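Local coordinates for protein ribonuclease (Nicotiana glutinosa, PDB 1IYB) that probably cleaves single-stranded RNA as a ribonuclease of the T2 family and holds a guanosine monophosphate in its guanine-binding site, at residues C29-T33 with G34-S38; S67-S70 with D71-R75; E129-G133 with A134-P138. All blocks are in the same frame, centred on the assembly; numbering follows the deposited sequence.

Interaction 1. Residues C29-T33 with G34-S38; sequences CYPKT and GKPAS
Lys35 lies against one face of the Tyr30 ring, the two side chains running side by side in the same direction. Its CA sits 3.6 Å above the ring plane, a CH-pi contact displaced toward the rim, and the stem continues along the ring with Lys35 CB 3.7 Å from Tyr30 CE2. The lysine stays extended from its first torsion (CG anti to the backbone N, chi1 -176°), which carries the chain past the phenol and lets the ammonium pair with the C-terminal carboxylate of Phe208. Shortening Tyr30 to an alanine would probably leave the lysine stem without the face it rests on, held only at its Phe208 end.

Apolar packing adds the prolines: Pro31 CD meets Pro36 CG at 3.5 Å, and Pro36 CD lies obliquely by the tyrosine ring.

Among the polar contacts, a water joins Thr33 OG1 to Gly34 O. Glycine suits its positive phi of 118°, since a CB would collide with Thr33 O. Gly34 N donates to Pro31 O at 3.0 Å, nearly straight at 165°.

That bond closes a type I beta turn from Pro31 to Gly34, with the Tyr30-Lys35 and Pro31-Pro36 contacts packed beside it, in the surface loop before strand 41-48, where Cys29 is disulfide-bonded to Cys85.

Interaction 2. Residues S67-S70 with D71-R75; sequences SQVS and DLISR
Val69 and Ser70 meet the residues that follow them in the turn leading into helix 73-79, where Val69 O and Ser70 O accept the N-H groups three residues on, the second only weakly. Leu72 N donates to Val69 O at 2.8 Å and 156°, an i to i+3 bond of 3-10 spacing. Around Val69 O, Leu72 CB comes within 3.4 Å and Ile73 CG1 within 3.5 Å.

The valine side chain touches both neighbours more loosely. Val69 CB faces Leu72 CD1, while the CG2 branch meets Ile73 CD1 at 4.2 Å, the two side chains crossing at about a right angle. Ile73 reaches back this way because its CG1 branch is anti to the carbonyl carbon, beside the backbone N (chi1 -64°), and CD1 then bends over the valine. Val69 also packs on Tyr64, and Leu72 on His112 of helix 111-124.

Ser70 works mainly through its backbone. Its hydroxyl turns back to Ser67 O in a weak bond, and Asp71 beside it leans on His112. Ser70 O accepts the weak bond from Ile73 N at 3.4 Å and a shorter one, 2.9 Å, from a water oxygen, and that water in turn accepts from Ser74 N at 3.0 Å.

Interaction 3. Residues E129-G133 with A134-P138; sequences EILQG and AGIHP. Unlike the reference sequence in segment 134-138: His137 (reference Asn).
Ala134 opens the exit from helix 127-133, which ends in a Schellman motif. Ala134 N donates to Leu131 O at 3.0 Å and only weakly to Ile130 O, while its methyl, near Leu131 O, also packs on Ala151 of helix 145-156.

Gly135 is the C-prime residue. Its positive phi of 81° puts it in the left-handed region, as the motif requires, an angle at which a side chain would press on the preceding carbonyl, and Gly135 N reaches Gln132 O at 3.1 Å.

Ile136 completes the motif, with Ile136 N 2.9 Å from Leu131 O. That oxygen is thus gripped from opposite faces of its plane by Ala134 N and Ile136 N. Beyond the backbone, Ile136 CB lies 4.0 Å from Leu131 CB as the two side chains pass at a slant. Both rest on Phe205, making an apolar contact across the helix end.

His137, where the reference sequence has asparagine, anchors its backbone N to Tyr143 OH and brings its ring against Gln132. The CG of Gln132 is anti to the carbonyl carbon (chi1 -66°) and the chain runs on extended, bringing the amide to the edge of the imidazole, Gln132 NE2 3.1 Å from His137 CD2. The side chains cross at about a right angle, the amide plane 71° from the ring.

Pro138, seated on Trp17 and Phe205, closes the segment, its CD 3.6 Å from Gln132 NE2.

The three contacts are local and follow one another along the chain, and none touches another. Interaction 1 lies close to the ligand site: the side chain of Pro31 is about 8 Å from the bound guanosine-5'-monophosphate, and Pro36 packs on Pro81 and Leu83, both in the nucleotide pocket. Interactions 1 and 3 approach to about 6 Å between nearest atoms, though their centres are about 22 Å apart. Interaction 2 stands about 9 Å from interaction 1 at the nearest atoms and about 14 Å from interaction 3. Thus 29-38 shapes a loop beside the pocket, whereas 67-75 begins a helix and 129-138 ends one.

Interaction 1. Residues C29-T33 with G34-S38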
ATOM      1  N   CYS A  29      -4.208 -13.310  19.155  1.00  8.60           N
ATOM      2  CA  CYS A  29      -5.019 -13.169  20.360  1.00  9.86           C
ATOM      3  C   CYS A  29      -6.492 -13.334  20.022  1.00 10.57           C
ATOM      4  O   CYS A  29      -6.969 -12.782  19.030  1.00  9.40           O
ATOM      5  CB  CYS A  29      -4.811 -11.783  20.983  1.00 11.42           C
ATOM      6  SG  CYS A  29      -3.226 -11.574  21.852  1.00 11.49           S
ATOM      7  N   TYR A  30      -7.215 -14.097  20.835  1.00  9.52           N
ATOM      8  CA  TYR A  30      -8.640 -14.280  20.592  1.00  8.44           C
ATOM      9  C   TYR A  30      -9.367 -12.992  20.965  1.00  8.43           C
ATOM     10  O   TYR A  30      -8.875 -12.209  21.781  1.00  8.16           O
ATOM     11  CB  TYR A  30      -9.214 -15.413  21.451  1.00  7.51           C
ATOM     12  CG  TYR A  30      -8.605 -16.780  21.232  1.00  9.71           C
ATOM     13  CD1 TYR A  30      -8.046 -17.140  20.005  1.00 10.70           C
ATOM     14  CD2 TYR A  30      -8.635 -17.735  22.245  1.00 10.90           C
ATOM     15  CE1 TYR A  30      -7.531 -18.424  19.797  1.00 10.56           C
ATOM     16  CE2 TYR A  30      -8.127 -19.014  22.050  1.00 11.91           C
ATOM     17  CZ  TYR A  30      -7.578 -19.352  20.828  1.00 11.82           C
ATOM     18  OH  TYR A  30      -7.082 -20.622  20.645  1.00 13.29           O
ATOM     19  N   PRO A  31     -10.537 -12.746  20.360  1.00  7.42           N
ATOM     20  CA  PRO A  31     -11.303 -11.536  20.676  1.00  8.49           C
ATOM     21  C   PRO A  31     -11.623 -11.565  22.171  1.00  8.54           C
ATOM     22  O   PRO A  31     -11.522 -12.615  22.807  1.00  7.83           O
ATOM     23  CB  PRO A  31     -12.557 -11.683  19.816  1.00  9.02           C
ATOM     24  CG  PRO A  31     -12.066 -12.470  18.641  1.00 10.27           C
ATOM     25  CD  PRO A  31     -11.181 -13.509  19.278  1.00  8.25           C
ATOM     26  N   LYS A  32     -12.011 -10.424  22.732  1.00  8.97           N
ATOM     27  CA  LYS A  32     -12.319 -10.362  24.157  1.00 10.04           C
ATOM     28  C   LYS A  32     -13.372 -11.375  24.589  1.00  9.61           C
ATOM     29  O   LYS A  32     -13.342 -11.866  25.719  1.00 10.72           O
ATOM     30  CB  LYS A  32     -12.795  -8.961  24.539  1.00 11.45           C
ATOM     31  CG  LYS A  32     -11.756  -7.877  24.342  1.00 14.89           C
ATOM     32  CD  LYS A  32     -12.226  -6.573  24.958  1.00 18.16           C
ATOM     33  CE  LYS A  32     -11.206  -5.471  24.770  1.00 20.00           C
ATOM     34  NZ  LYS A  32     -11.648  -4.223  25.452  1.00 22.06           N
ATOM     35  N   THR A  33     -14.296 -11.681  23.684  1.00 10.12           N
ATOM     36  CA  THR A  33     -15.379 -12.620  23.964  1.00  9.06           C
ATOM     37  C   THR A  33     -14.993 -14.103  23.956  1.00  9.41           C
ATOM     38  O   THR A  33     -15.820 -14.959  24.291  1.00  9.25           O
ATOM     39  CB  THR A  33     -16.558 -12.398  22.987  1.00 10.01           C
ATOM     40  OG1 THR A  33     -16.075 -12.406  21.635  1.00 15.06           O
ATOM     41  CG2 THR A  33     -17.232 -11.061  23.271  1.00 12.36           C
ATOM     42  N   GLY A  34     -13.752 -14.408  23.582  1.00  6.80           N
ATOM     43  CA  GLY A  34     -13.301 -15.789  23.578  1.00  5.60           C
ATOM     44  C   GLY A  34     -12.887 -16.373  22.242  1.00  6.37           C
ATOM     45  O   GLY A  34     -12.906 -15.701  21.208  1.00  6.97           O
ATOM     46  N   LYS A  35     -12.511 -17.646  22.274  1.00  5.82           N
ATOM     47  CA  LYS A  35     -12.077 -18.361  21.079  1.00  7.06           C
ATOM     48  C   LYS A  35     -13.164 -18.381  20.011  1.00  7.91           C
ATOM     49  O   LYS A  35     -14.281 -18.831  20.262  1.00  8.28           O
ATOM     50  CB  LYS A  35     -11.706 -19.801  21.437  1.00  8.44           C
ATOM     51  CG  LYS A  35     -11.156 -20.605  20.270  1.00 11.19           C
ATOM     52  CD  LYS A  35     -11.017 -22.077  20.636  1.00 13.14           C
ATOM     53  CE  LYS A  35     -10.403 -22.872  19.494  1.00 15.81           C
ATOM     54  NZ  LYS A  35     -10.425 -24.337  19.771  1.00 16.03           N
ATOM     55  N   PRO A  36     -12.852 -17.889  18.804  1.00  7.55           N
ATOM     56  CA  PRO A  36     -13.851 -17.887  17.729  1.00  8.48           C
ATOM     57  C   PRO A  36     -14.208 -19.319  17.338  1.00  9.92           C
ATOM     58  O   PRO A  36     -13.467 -20.255  17.647  1.00  9.57           O
ATOM     59  CB  PRO A  36     -13.135 -17.164  16.590  1.00  9.04           C
ATOM     60  CG  PRO A  36     -12.153 -16.273  17.302  1.00  7.71           C
ATOM     61  CD  PRO A  36     -11.634 -17.172  18.392  1.00  7.90           C
ATOM     62  N   ALA A  37     -15.340 -19.483  16.663  1.00 10.96           N
ATOM     63  CA  ALA A  37     -15.760 -20.802  16.207  1.00 12.79           C
ATOM     64  C   ALA A  37     -14.703 -21.315  15.236  1.00 13.69           C
ATOM     65  O   ALA A  37     -14.047 -20.525  14.556  1.00 11.65           O
ATOM     66  CB  ALA A  37     -17.105 -20.708  15.511  1.00 13.38           C
ATOM     67  N   SER A  38     -14.535 -22.633  15.171  1.00 13.19           N
ATOM     68  CA  SER A  38     -13.553 -23.226  14.271  1.00 14.27           C
ATOM     69  C   SER A  38     -14.053 -23.253  12.832  1.00 14.33           C
ATOM     70  O   SER A  38     -14.272 -24.318  12.254  1.00 16.04           O
ATOM     71  CB  SER A  38     -13.198 -24.646  14.723  1.00 16.20           C
ATOM     72  OG  SER A  38     -12.506 -24.622  15.959  1.00 20.17           O
TER
HETATM   73  O   HOH W   1     -15.209 -14.633  20.033  1.00 17.37           O

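Interaction 2. Residues S67-S70 with D71-R75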
ATOM      1  N   SER A  67     -21.768   3.197  13.563  1.00 13.20           N
ATOM      2  CA  SER A  67     -23.200   3.415  13.757  1.00 14.91           C
ATOM      3  C   SER A  67     -23.998   3.069  12.496  1.00 14.77           C
ATOM      4  O   SER A  67     -25.175   2.715  12.577  1.00 15.81           O
ATOM      5  CB  SER A  67     -23.477   4.866  14.166  1.00 16.53           C
ATOM      6  OG  SER A  67     -23.215   5.764  13.103  1.00 18.81           O
ATOM      7  N   GLN A  68     -23.354   3.155  11.333  1.00 13.21           N
ATOM      8  CA  GLN A  68     -24.014   2.850  10.066  1.00 12.60           C
ATOM      9  C   GLN A  68     -24.210   1.354   9.835  1.00 11.93           C
ATOM     10  O   GLN A  68     -24.922   0.959   8.916  1.00 13.08           O
ATOM     11  CB  GLN A  68     -23.225   3.446   8.891  1.00 12.10           C
ATOM     12  CG  GLN A  68     -23.004   4.948   9.002  1.00 13.61           C
ATOM     13  CD  GLN A  68     -22.443   5.560   7.733  1.00 15.02           C
ATOM     14  OE1 GLN A  68     -21.933   6.683   7.748  1.00 15.95           O
ATOM     15  NE2 GLN A  68     -22.544   4.834   6.626  1.00 11.03           N
ATOM     16  N   VAL A  69     -23.581   0.525  10.663  1.00 12.63           N
ATOM     17  CA  VAL A  69     -23.712  -0.924  10.523  1.00 12.91           C
ATOM     18  C   VAL A  69     -24.075  -1.596  11.845  1.00 14.29           C
ATOM     19  O   VAL A  69     -23.840  -2.791  12.029  1.00 14.53           O
ATOM     20  CB  VAL A  69     -22.403  -1.560   9.998  1.00 12.08           C
ATOM     21  CG1 VAL A  69     -22.080  -1.017   8.613  1.00 11.35           C
ATOM     22  CG2 VAL A  69     -21.265  -1.281  10.958  1.00 11.28           C
ATOM     23  N   SER A  70     -24.662  -0.831  12.759  1.00 16.19           N
ATOM     24  CA  SER A  70     -25.040  -1.362  14.064  1.00 16.19           C
ATOM     25  C   SER A  70     -25.906  -2.623  13.986  1.00 15.81           C
ATOM     26  O   SER A  70     -25.781  -3.517  14.822  1.00 16.32           O
ATOM     27  CB  SER A  70     -25.764  -0.282  14.874  1.00 17.52           C
ATOM     28  OG  SER A  70     -26.885   0.206  14.162  1.00 19.93           O
ATOM     29  N   ASP A  71     -26.770  -2.701  12.980  1.00 15.81           N
ATOM     30  CA  ASP A  71     -27.654  -3.851  12.810  1.00 15.41           C
ATOM     31  C   ASP A  71     -26.929  -5.084  12.272  1.00 14.96           C
ATOM     32  O   ASP A  71     -27.517  -6.163  12.172  1.00 15.74           O
ATOM     33  CB  ASP A  71     -28.791  -3.493  11.859  1.00 18.44           C
ATOM     34  CG  ASP A  71     -28.287  -3.111  10.484  1.00 19.35           C
ATOM     35  OD1 ASP A  71     -27.540  -2.113  10.379  1.00 23.02           O
ATOM     36  OD2 ASP A  71     -28.631  -3.812   9.513  1.00 20.25           O
ATOM     37  N   LEU A  72     -25.659  -4.922  11.920  1.00 11.96           N
ATOM     38  CA  LEU A  72     -24.869  -6.027  11.381  1.00 11.12           C
ATOM     39  C   LEU A  72     -23.791  -6.498  12.351  1.00 10.77           C
ATOM     40  O   LEU A  72     -23.154  -7.523  12.122  1.00  9.45           O
ATOM     41  CB  LEU A  72     -24.191  -5.602  10.072  1.00 10.38           C
ATOM     42  CG  LEU A  72     -25.074  -5.074   8.941  1.00 10.50           C
ATOM     43  CD1 LEU A  72     -24.182  -4.625   7.786  1.00 11.75           C
ATOM     44  CD2 LEU A  72     -26.045  -6.145   8.477  1.00 11.67           C
ATOM     45  N   ILE A  73     -23.588  -5.747  13.429  1.00 11.34           N
ATOM     46  CA  ILE A  73     -22.556  -6.071  14.408  1.00 12.43           C
ATOM     47  C   ILE A  73     -22.582  -7.486  14.987  1.00 11.66           C
ATOM     48  O   ILE A  73     -21.540  -8.134  15.061  1.00 11.72           O
ATOM     49  CB  ILE A  73     -22.558  -5.045  15.566  1.00 13.08           C
ATOM     50  CG1 ILE A  73     -22.186  -3.662  15.020  1.00 15.48           C
ATOM     51  CG2 ILE A  73     -21.570  -5.459  16.644  1.00 14.97           C
ATOM     52  CD1 ILE A  73     -20.795  -3.587  14.406  1.00 17.39           C
ATOM     53  N   SER A  74     -23.747  -7.976  15.400  1.00 11.68           N
ATOM     54  CA  SER A  74     -23.791  -9.324  15.958  1.00 11.83           C
ATOM     55  C   SER A  74     -23.300 -10.359  14.947  1.00 11.01           C
ATOM     56  O   SER A  74     -22.604 -11.306  15.313  1.00 11.17           O
ATOM     57  CB  SER A  74     -25.206  -9.679  16.443  1.00 13.01           C
ATOM     58  OG  SER A  74     -26.153  -9.678  15.391  1.00 18.11           O
ATOM     59  N   ARG A  75     -23.651 -10.173  13.678  1.00 10.15           N
ATOM     60  CA  ARG A  75     -23.229 -11.102  12.631  1.00  9.64           C
ATOM     61  C   ARG A  75     -21.732 -10.955  12.348  1.00  9.52           C
ATOM     62  O   ARG A  75     -21.042 -11.936  12.055  1.00  8.60           O
ATOM     63  CB  ARG A  75     -24.046 -10.865  11.356  1.00 11.36           C
ATOM     64  CG  ARG A  75     -25.520 -11.229  11.501  1.00 14.56           C
ATOM     65  CD  ARG A  75     -26.343 -10.731  10.318  1.00 16.82           C
ATOM     66  NE  ARG A  75     -25.901 -11.324   9.060  1.00 21.67           N
ATOM     67  CZ  ARG A  75     -26.360 -10.975   7.864  1.00 22.57           C
ATOM     68  NH1 ARG A  75     -27.282 -10.027   7.756  1.00 23.19           N
ATOM     69  NH2 ARG A  75     -25.900 -11.575   6.775  1.00 24.05           N
TER
HETATM   70  O   HOH W   2     -26.229  -6.300  15.372  1.00 18.29           O

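Interaction 3. Residues E129-G133 with A134-P138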
ATOM      1  N   GLU A 129     -17.611 -26.244   5.573  1.00  8.33           N
ATOM      2  CA  GLU A 129     -18.572 -27.273   5.191  1.00 10.64           C
ATOM      3  C   GLU A 129     -18.300 -27.857   3.814  1.00  9.76           C
ATOM      4  O   GLU A 129     -18.492 -29.051   3.596  1.00 10.12           O
ATOM      5  CB  GLU A 129     -19.998 -26.731   5.266  1.00 12.75           C
ATOM      6  CG  GLU A 129     -20.494 -26.579   6.700  1.00 19.46           C
ATOM      7  CD  GLU A 129     -21.966 -26.230   6.776  1.00 23.39           C
ATOM      8  OE1 GLU A 129     -22.343 -25.145   6.297  1.00 27.78           O
ATOM      9  OE2 GLU A 129     -22.747 -27.044   7.317  1.00 28.19           O
ATOM     10  N   ILE A 130     -17.858 -27.020   2.884  1.00  9.43           N
ATOM     11  CA  ILE A 130     -17.544 -27.487   1.542  1.00  8.21           C
ATOM     12  C   ILE A 130     -16.372 -28.460   1.614  1.00  9.54           C
ATOM     13  O   ILE A 130     -16.416 -29.548   1.041  1.00 10.27           O
ATOM     14  CB  ILE A 130     -17.151 -26.316   0.610  1.00  9.09           C
ATOM     15  CG1 ILE A 130     -18.377 -25.456   0.300  1.00  9.08           C
ATOM     16  CG2 ILE A 130     -16.520 -26.855  -0.671  1.00  8.90           C
ATOM     17  CD1 ILE A 130     -18.036 -24.143  -0.376  1.00 10.91           C
ATOM     18  N   LEU A 131     -15.328 -28.070   2.336  1.00  8.77           N
ATOM     19  CA  LEU A 131     -14.151 -28.910   2.448  1.00  8.72           C
ATOM     20  C   LEU A 131     -14.416 -30.200   3.208  1.00  9.67           C
ATOM     21  O   LEU A 131     -14.010 -31.274   2.767  1.00  8.58           O
ATOM     22  CB  LEU A 131     -13.000 -28.122   3.084  1.00  8.17           C
ATOM     23  CG  LEU A 131     -12.480 -27.005   2.164  1.00  8.20           C
ATOM     24  CD1 LEU A 131     -11.435 -26.165   2.882  1.00  9.76           C
ATOM     25  CD2 LEU A 131     -11.900 -27.617   0.892  1.00  9.87           C
ATOM     26  N   GLN A 132     -15.112 -30.115   4.336  1.00 10.45           N
ATOM     27  CA  GLN A 132     -15.382 -31.329   5.091  1.00 12.15           C
ATOM     28  C   GLN A 132     -16.324 -32.246   4.315  1.00 12.24           C
ATOM     29  O   GLN A 132     -16.298 -33.467   4.493  1.00 13.04           O
ATOM     30  CB  GLN A 132     -15.931 -30.982   6.480  1.00 13.45           C
ATOM     31  CG  GLN A 132     -14.883 -30.274   7.348  1.00 17.53           C
ATOM     32  CD  GLN A 132     -15.220 -30.254   8.829  1.00 18.52           C
ATOM     33  OE1 GLN A 132     -16.159 -29.587   9.260  1.00 22.88           O
ATOM     34  NE2 GLN A 132     -14.447 -30.994   9.619  1.00 21.59           N
ATOM     35  N   GLY A 133     -17.126 -31.663   3.430  1.00 11.97           N
ATOM     36  CA  GLY A 133     -18.037 -32.456   2.624  1.00 12.65           C
ATOM     37  C   GLY A 133     -17.271 -33.328   1.643  1.00 12.72           C
ATOM     38  O   GLY A 133     -17.795 -34.321   1.131  1.00 15.22           O
ATOM     39  N   ALA A 134     -16.021 -32.954   1.385  1.00 12.87           N
ATOM     40  CA  ALA A 134     -15.166 -33.696   0.466  1.00 11.48           C
ATOM     41  C   ALA A 134     -14.087 -34.485   1.209  1.00 11.11           C
ATOM     42  O   ALA A 134     -13.141 -34.983   0.600  1.00 11.37           O
ATOM     43  CB  ALA A 134     -14.519 -32.736  -0.535  1.00 13.17           C
ATOM     44  N   GLY A 135     -14.227 -34.594   2.526  1.00 10.37           N
ATOM     45  CA  GLY A 135     -13.255 -35.340   3.305  1.00 10.74           C
ATOM     46  C   GLY A 135     -11.980 -34.584   3.632  1.00 10.97           C
ATOM     47  O   GLY A 135     -10.966 -35.188   3.978  1.00 14.26           O
ATOM     48  N   ILE A 136     -12.031 -33.262   3.515  1.00 11.66           N
ATOM     49  CA  ILE A 136     -10.882 -32.410   3.805  1.00 11.06           C
ATOM     50  C   ILE A 136     -11.193 -31.686   5.111  1.00 12.31           C
ATOM     51  O   ILE A 136     -11.950 -30.719   5.128  1.00 12.34           O
ATOM     52  CB  ILE A 136     -10.658 -31.394   2.654  1.00 10.16           C
ATOM     53  CG1 ILE A 136     -10.431 -32.160   1.346  1.00 10.47           C
ATOM     54  CG2 ILE A 136      -9.470 -30.490   2.962  1.00  9.55           C
ATOM     55  CD1 ILE A 136     -10.360 -31.288   0.102  1.00 11.60           C
ATOM     56  N   HIS A 137     -10.617 -32.171   6.207  1.00 12.88           N
ATOM     57  CA  HIS A 137     -10.877 -31.587   7.517  1.00 14.15           C
ATOM     58  C   HIS A 137      -9.672 -30.921   8.162  1.00 12.57           C
ATOM     59  O   HIS A 137      -8.522 -31.262   7.877  1.00 13.06           O
ATOM     60  CB  HIS A 137     -11.408 -32.654   8.481  1.00 17.17           C
ATOM     61  CG  HIS A 137     -12.448 -33.548   7.886  1.00 19.40           C
ATOM     62  ND1 HIS A 137     -12.137 -34.739   7.265  1.00 22.42           N
ATOM     63  CD2 HIS A 137     -13.792 -33.421   7.803  1.00 22.61           C
ATOM     64  CE1 HIS A 137     -13.245 -35.308   6.826  1.00 25.89           C
ATOM     65  NE2 HIS A 137     -14.264 -34.529   7.139  1.00 25.08           N
ATOM     66  N   PRO A 138      -9.930 -29.945   9.048  1.00 13.72           N
ATOM     67  CA  PRO A 138      -8.870 -29.220   9.753  1.00 14.25           C
ATOM     68  C   PRO A 138      -8.394 -30.060  10.935  1.00 15.51           C
ATOM     69  O   PRO A 138      -8.618 -29.714  12.097  1.00 15.56           O
ATOM     70  CB  PRO A 138      -9.571 -27.937  10.186  1.00 14.27           C
ATOM     71  CG  PRO A 138     -10.956 -28.408  10.474  1.00 13.17           C
ATOM     72  CD  PRO A 138     -11.248 -29.340   9.313  1.00 14.09           C
TER